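Local coordinates for stress responsive alpha-beta protein (Jannaschia sp., PDB 3BB5) that is of unknown function but forms a dimer of ferredoxin-like alpha-beta subunits and belongs to the stress responsive A/B barrel family, at residues 85-88 with 89-92. Residues are numbered along the deposited sequence; the frame is centred on the assembly and turned at random.
Sequences AALD and AYAV. With EDO (1,2-ethanediol), chain G.
Ala85 and Ala89 begin a ladder of four successive i to i+4 hydrogen bonds, which runs from Ala89 N to Ala85 O at 3.0 Å through to Val92 N to Asp88 O, stretched to 3.3 Å. These two turns of alpha helix 84-92 pack against the antiparallel sheet of a dimeric ferredoxin-like fold and illustrate how such a helix divides its faces. Ala86, Leu87 and Tyr90 form the buried side; of these, Leu87 CD1 and Tyr90 CD1 meet at 4.4 Å, a loose apolar touch. Beyond it, Leu87 reaches strand 21-27 and Phe66 of the second subunit, while Tyr90 meets Phe77, Cys79 and Phe81 of strand 75-81. With CG anti to the backbone N (chi1 161°), the tyrosine ring extends away from the preceding turn, and Leu87 O sits near the ring plane at its edge, 3.9 Å from Tyr90 CD1. On the more exposed face, Asp88 turns back along the helix to form a salt bridge from OD1 to Lys84. At the far end of the ring lies a 1,2-ethanediol molecule, probably from the crystallisation liquor; it is also hydrogen-bonded to His23 NE2, and its O2 shares a hydrogen bond of 3.1 Å with Tyr90 OH.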
loop_
_atom_site.group_PDB
_atom_site.type_symbol
_atom_site.label_atom_id
_atom_site.label_comp_id
_atom_site.label_asym_id
_atom_site.label_seq_id
_atom_site.Cartn_x
_atom_site.Cartn_y
_atom_site.Cartn_z
ATOM N N ALA A 85 14.561 -12.331 2.899
ATOM C CA ALA A 85 15.454 -12.913 1.925
ATOM C C ALA A 85 14.857 -12.742 0.522
ATOM O O ALA A 85 15.591 -12.418 -0.410
ATOM C CB ALA A 85 15.763 -14.424 2.239
ATOM N N ALA A 86 13.543 -12.957 0.383
ATOM C CA ALA A 86 12.822 -12.786 -0.891
ATOM C C ALA A 86 12.869 -11.336 -1.382
ATOM O O ALA A 86 13.104 -11.098 -2.568
ATOM C CB ALA A 86 11.364 -13.231 -0.763
ATOM N N LEU A 87 12.622 -10.378 -0.468
ATOM C CA LEU A 87 12.696 -8.947 -0.797
ATOM C C LEU A 87 14.086 -8.553 -1.325
ATOM O O LEU A 87 14.206 -7.794 -2.295
ATOM C CB LEU A 87 12.268 -8.073 0.390
ATOM C CG LEU A 87 12.447 -6.545 0.270
ATOM C CD1 LEU A 87 11.630 -5.946 -0.839
ATOM C CD2 LEU A 87 12.128 -5.844 1.576
ATOM N N ASP A 88 15.123 -9.085 -0.690
ATOM C CA ASP A 88 16.511 -8.834 -1.082
ATOM C C ASP A 88 16.893 -9.476 -2.403
ATOM O O ASP A 88 17.664 -8.915 -3.158
ATOM C CB ASP A 88 17.463 -9.359 -0.017
ATOM C CG ASP A 88 17.323 -8.642 1.317
ATOM O OD1 ASP A 88 16.797 -7.503 1.362
ATOM O OD2 ASP A 88 17.741 -9.251 2.317
ATOM N N ALA A 89 16.364 -10.663 -2.671
ATOM C CA ALA A 89 16.554 -11.331 -3.953
ATOM C C ALA A 89 16.009 -10.473 -5.072
ATOM O O ALA A 89 16.615 -10.339 -6.107
ATOM C CB ALA A 89 15.875 -12.662 -3.962
ATOM N N TYR A 90 14.861 -9.851 -4.820
ATOM C CA TYR A 90 14.213 -8.966 -5.775
ATOM C C TYR A 90 14.977 -7.667 -5.982
ATOM O O TYR A 90 15.186 -7.235 -7.115
ATOM C CB TYR A 90 12.780 -8.759 -5.307
ATOM C CG TYR A 90 12.034 -7.564 -5.849
ATOM C CD1 TYR A 90 12.090 -6.361 -5.203
ATOM C CD2 TYR A 90 11.211 -7.671 -6.943
ATOM C CE1 TYR A 90 11.385 -5.296 -5.644
ATOM C CE2 TYR A 90 10.523 -6.608 -7.402
ATOM C CZ TYR A 90 10.608 -5.414 -6.743
ATOM O OH TYR A 90 9.892 -4.316 -7.153
ATOM N N ALA A 91 15.401 -7.057 -4.877
ATOM C CA ALA A 91 16.193 -5.838 -4.888
ATOM C C ALA A 91 17.365 -5.921 -5.860
ATOM O O ALA A 91 17.550 -5.028 -6.675
ATOM C CB ALA A 91 16.718 -5.554 -3.500
ATOM N N VAL A 92 18.127 -7.013 -5.775
ATOM C CA VAL A 92 19.391 -7.129 -6.463
ATOM C C VAL A 92 19.296 -7.688 -7.854
ATOM O O VAL A 92 20.256 -7.617 -8.594
ATOM C CB VAL A 92 20.399 -7.999 -5.659
ATOM C CG1 VAL A 92 20.671 -7.353 -4.319
ATOM C CG2 VAL A 92 19.895 -9.451 -5.495
HETATM C C1 EDO G . 11.290 0.739 -5.972
HETATM O O1 EDO G . 12.582 1.029 -5.415
HETATM C C2 EDO G . 11.258 -0.633 -6.658
HETATM O O2 EDO G . 10.687 -1.652 -5.807
#